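Local coordinates for extracellular solute-binding protein, family 5 (Chelativorans sp., PDB 6WM6) that binds EDTA in the periplasm, probably as the solute-capturing component of an ABC transporter, at residues Lys46-Ile58 against Gln263-Tyr276. Residues are numbered along the deposited sequence; the frame is centred on the assembly and turned at random.
Sequences KGGEVTFAVTRDI and QLTALENGEVDVIY. With EDO (1,2-ethanediol), chain H; SO4 (sulfate ion), chain B.
Asp-273 turns its carboxylate back along the edge of strand 49-54, where OD2 accepts a hydrogen bond from Thr-51 N at 3.0 Å on its anti side, 18° out of the carboxylate plane. Its own N gives a hydrogen bond to Thr-51 O (2.8 Å), so Asp-273 bonds both the N and the O of Thr-51. Two waters donate to the same OD2, one bridging to Glu-49 O and the other meeting Thr-51 OG1. An asparagine here would probably give Thr-51 N and the two waters a weaker, uncharged acceptor, or set an amide NH2 against Thr-51 N. Further along the strand, Ala-53 N meets Val-274 O at 2.9 Å and 176°, and Phe-52 and Val-274 form a single beta bridge. Val-274 CG1, anti to its N (chi1 -174°), lies obliquely against the Phe-52 ring, 3.6 Å from CD2, while CG2 reaches Val-50 CG1. Phe-52 CZ stands 4.0 Å from Tyr-276 CB, the two side chains running alongside. On the other side of the strand, Ala-53 CB packs against both Val-272 CG1 (4.0 Å) and Ile-275 CG2 (3.9 Å). Strand 49-54, outermost in its four-stranded mixed sheet, runs parallel to strand 251-256, whereas strand 274-275 pairs antiparallel with strand 524-537, so the contact links two sheets.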
# COMPACT_ATOMS: atom_id res chain seq x y z
N LYS A 46 9.18 0.61 31.58
CA LYS A 46 8.18 1.67 31.53
C LYS A 46 8.88 3.02 31.47
O LYS A 46 9.77 3.30 32.29
CB LYS A 46 7.27 1.60 32.76
CG LYS A 46 5.78 1.60 32.46
CD LYS A 46 5.26 0.21 32.05
CE LYS A 46 3.76 0.26 31.73
NZ LYS A 46 3.16 -1.08 31.42
N GLY A 47 8.50 3.83 30.50
CA GLY A 47 8.97 5.19 30.37
C GLY A 47 9.90 5.38 29.18
O GLY A 47 10.19 4.45 28.43
N GLY A 48 10.35 6.60 29.02
CA GLY A 48 11.23 6.94 27.93
C GLY A 48 10.51 7.47 26.72
O GLY A 48 9.30 7.72 26.73
N GLU A 49 11.27 7.66 25.65
CA GLU A 49 10.72 8.23 24.42
C GLU A 49 11.34 7.55 23.21
O GLU A 49 12.48 7.09 23.26
CB GLU A 49 10.98 9.75 24.32
CG GLU A 49 10.52 10.55 25.53
CD GLU A 49 10.55 12.05 25.27
OE1 GLU A 49 11.01 12.45 24.18
OE2 GLU A 49 10.11 12.82 26.16
N VAL A 50 10.57 7.49 22.13
CA VAL A 50 11.03 7.01 20.83
C VAL A 50 10.62 8.04 19.79
O VAL A 50 9.49 8.54 19.81
CB VAL A 50 10.44 5.63 20.49
CG1 VAL A 50 10.63 5.30 18.99
CG2 VAL A 50 11.05 4.56 21.37
N THR A 51 11.54 8.35 18.87
CA THR A 51 11.27 9.24 17.75
C THR A 51 11.43 8.49 16.44
O THR A 51 12.47 7.88 16.19
CB THR A 51 12.20 10.45 17.79
OG1 THR A 51 11.97 11.19 19.00
CG2 THR A 51 11.92 11.37 16.63
N PHE A 52 10.39 8.56 15.61
CA PHE A 52 10.29 7.84 14.33
C PHE A 52 10.23 8.88 13.22
O PHE A 52 9.37 9.76 13.23
CB PHE A 52 9.00 7.00 14.40
CG PHE A 52 8.78 6.02 13.27
CD1 PHE A 52 8.62 6.45 11.96
CD2 PHE A 52 8.66 4.67 13.53
CE1 PHE A 52 8.38 5.52 10.94
CE2 PHE A 52 8.42 3.76 12.52
CZ PHE A 52 8.28 4.18 11.23
N ALA A 53 11.13 8.77 12.26
CA ALA A 53 11.17 9.73 11.16
C ALA A 53 10.10 9.41 10.13
O ALA A 53 9.91 8.25 9.77
CB ALA A 53 12.54 9.67 10.46
N VAL A 54 9.42 10.46 9.64
CA VAL A 54 8.46 10.31 8.54
C VAL A 54 8.81 11.31 7.45
O VAL A 54 9.42 12.35 7.72
CB VAL A 54 7.00 10.48 9.00
CG1 VAL A 54 6.67 9.41 10.04
CG2 VAL A 54 6.74 11.86 9.52
N THR A 55 8.43 10.97 6.21
CA THR A 55 8.94 11.64 5.01
C THR A 55 8.00 12.71 4.46
O THR A 55 8.38 13.40 3.50
CB THR A 55 9.21 10.61 3.91
OG1 THR A 55 8.00 9.92 3.59
CG2 THR A 55 10.26 9.60 4.34
N ARG A 56 6.81 12.88 5.02
CA ARG A 56 5.88 13.92 4.57
C ARG A 56 5.43 14.75 5.77
O ARG A 56 5.33 14.25 6.90
CB ARG A 56 4.62 13.32 3.93
CG ARG A 56 4.84 12.36 2.78
CD ARG A 56 3.51 11.71 2.40
NE ARG A 56 3.62 10.76 1.29
CZ ARG A 56 3.46 11.08 0.01
NH1 ARG A 56 3.19 12.32 -0.35
NH2 ARG A 56 3.58 10.14 -0.92
N ASP A 57 5.13 16.03 5.51
CA ASP A 57 4.42 16.83 6.50
C ASP A 57 2.98 16.32 6.60
O ASP A 57 2.48 15.61 5.72
CB ASP A 57 4.43 18.30 6.09
CG ASP A 57 3.92 19.24 7.19
OD1 ASP A 57 3.88 18.87 8.38
OD2 ASP A 57 3.56 20.39 6.86
N ILE A 58 2.32 16.65 7.71
CA ILE A 58 0.93 16.27 7.94
C ILE A 58 0.06 17.50 7.68
O ILE A 58 0.06 18.45 8.48
CB ILE A 58 0.69 15.76 9.37
CG1 ILE A 58 1.68 14.66 9.75
CG2 ILE A 58 -0.76 15.27 9.50
CD1 ILE A 58 1.56 13.42 8.94
N GLN A 263 17.82 10.68 6.26
CA GLN A 263 17.25 9.99 7.42
C GLN A 263 18.29 9.14 8.15
O GLN A 263 18.30 9.09 9.38
CB GLN A 263 16.03 9.17 7.00
CG GLN A 263 14.87 10.09 6.56
CD GLN A 263 13.51 9.42 6.45
OE1 GLN A 263 12.52 10.08 6.14
NE2 GLN A 263 13.45 8.12 6.70
N LEU A 264 19.22 8.52 7.42
CA LEU A 264 20.24 7.72 8.09
C LEU A 264 21.18 8.61 8.90
O LEU A 264 21.60 8.24 10.01
CB LEU A 264 21.00 6.87 7.08
CG LEU A 264 21.79 5.68 7.61
CD1 LEU A 264 21.01 4.78 8.55
CD2 LEU A 264 22.28 4.86 6.41
N THR A 265 21.50 9.80 8.39
CA THR A 265 22.31 10.74 9.16
C THR A 265 21.61 11.15 10.45
O THR A 265 22.24 11.21 11.52
CB THR A 265 22.64 11.97 8.31
OG1 THR A 265 23.46 11.57 7.20
CG2 THR A 265 23.37 13.02 9.12
N ALA A 266 20.30 11.41 10.38
CA ALA A 266 19.55 11.78 11.58
C ALA A 266 19.55 10.65 12.61
O ALA A 266 19.59 10.89 13.82
CB ALA A 266 18.12 12.15 11.19
N LEU A 267 19.47 9.39 12.14
CA LEU A 267 19.51 8.25 13.06
C LEU A 267 20.88 8.17 13.74
O LEU A 267 20.96 7.99 14.97
CB LEU A 267 19.18 6.97 12.28
CG LEU A 267 19.19 5.68 13.06
CD1 LEU A 267 18.10 5.59 14.09
CD2 LEU A 267 19.08 4.49 12.07
N GLU A 268 21.95 8.30 12.96
CA GLU A 268 23.30 8.24 13.53
C GLU A 268 23.53 9.36 14.53
O GLU A 268 24.20 9.15 15.55
CB GLU A 268 24.33 8.31 12.40
CG GLU A 268 25.77 8.20 12.89
CD GLU A 268 26.78 8.17 11.75
OE1 GLU A 268 26.36 8.26 10.58
OE2 GLU A 268 27.99 8.04 12.04
N ASN A 269 22.96 10.54 14.27
CA ASN A 269 23.16 11.69 15.15
C ASN A 269 22.26 11.68 16.37
O ASN A 269 22.36 12.58 17.21
CB ASN A 269 22.88 12.99 14.38
CG ASN A 269 23.89 13.26 13.29
OD1 ASN A 269 25.02 12.76 13.33
ND2 ASN A 269 23.50 14.05 12.30
N GLY A 270 21.34 10.71 16.49
CA GLY A 270 20.44 10.66 17.62
C GLY A 270 19.20 11.53 17.51
O GLY A 270 18.42 11.58 18.47
N GLU A 271 18.99 12.19 16.37
CA GLU A 271 17.83 13.05 16.19
C GLU A 271 16.55 12.23 16.06
O GLU A 271 15.46 12.69 16.40
CB GLU A 271 18.02 13.89 14.93
CG GLU A 271 16.90 14.86 14.61
CD GLU A 271 17.24 15.75 13.42
OE1 GLU A 271 18.42 15.75 12.99
OE2 GLU A 271 16.33 16.45 12.92
N VAL A 272 16.67 11.02 15.52
CA VAL A 272 15.57 10.07 15.47
C VAL A 272 16.14 8.72 15.89
O VAL A 272 17.36 8.49 15.86
CB VAL A 272 14.93 9.97 14.08
CG1 VAL A 272 14.43 11.32 13.60
CG2 VAL A 272 15.90 9.36 13.07
N ASP A 273 15.24 7.82 16.28
CA ASP A 273 15.61 6.47 16.68
C ASP A 273 15.16 5.39 15.72
O ASP A 273 15.60 4.23 15.87
CB ASP A 273 15.00 6.16 18.06
CG ASP A 273 15.30 7.23 19.08
OD1 ASP A 273 16.48 7.49 19.32
OD2 ASP A 273 14.35 7.81 19.62
N VAL A 274 14.29 5.71 14.76
CA VAL A 274 13.73 4.76 13.81
C VAL A 274 13.54 5.49 12.49
O VAL A 274 13.03 6.62 12.47
CB VAL A 274 12.35 4.24 14.24
CG1 VAL A 274 11.87 3.13 13.29
CG2 VAL A 274 12.37 3.77 15.68
N ILE A 275 13.92 4.84 11.40
CA ILE A 275 13.62 5.33 10.06
C ILE A 275 13.05 4.16 9.25
O ILE A 275 13.36 2.99 9.52
CB ILE A 275 14.84 5.96 9.37
CG1 ILE A 275 15.93 4.93 9.08
CG2 ILE A 275 15.40 7.09 10.25
CD1 ILE A 275 17.08 5.48 8.26
N TYR A 276 12.26 4.49 8.23
CA TYR A 276 11.60 3.48 7.37
C TYR A 276 11.59 4.00 5.93
O TYR A 276 10.53 4.19 5.33
CB TYR A 276 10.19 3.20 7.89
CG TYR A 276 9.52 1.94 7.36
CD1 TYR A 276 10.09 0.70 7.52
CD2 TYR A 276 8.27 2.00 6.75
CE1 TYR A 276 9.44 -0.47 7.11
CE2 TYR A 276 7.63 0.85 6.31
CZ TYR A 276 8.23 -0.36 6.48
OH TYR A 276 7.58 -1.50 6.07
C1 EDO H . 7.63 6.76 7.10
O1 EDO H . 7.60 7.85 6.17
C2 EDO H . 6.23 6.18 7.28
O2 EDO H . 6.02 5.09 6.38
S SO4 B . 2.02 5.82 -0.47
O1 SO4 B . 1.67 5.41 0.89
O2 SO4 B . 2.99 6.91 -0.41
O3 SO4 B . 2.60 4.67 -1.21
O4 SO4 B . 0.82 6.28 -1.15
O HOH W 1 15.04 7.59 22.45
O HOH W 2 13.31 10.26 21.09
O HOH W 3 11.13 7.01 7.60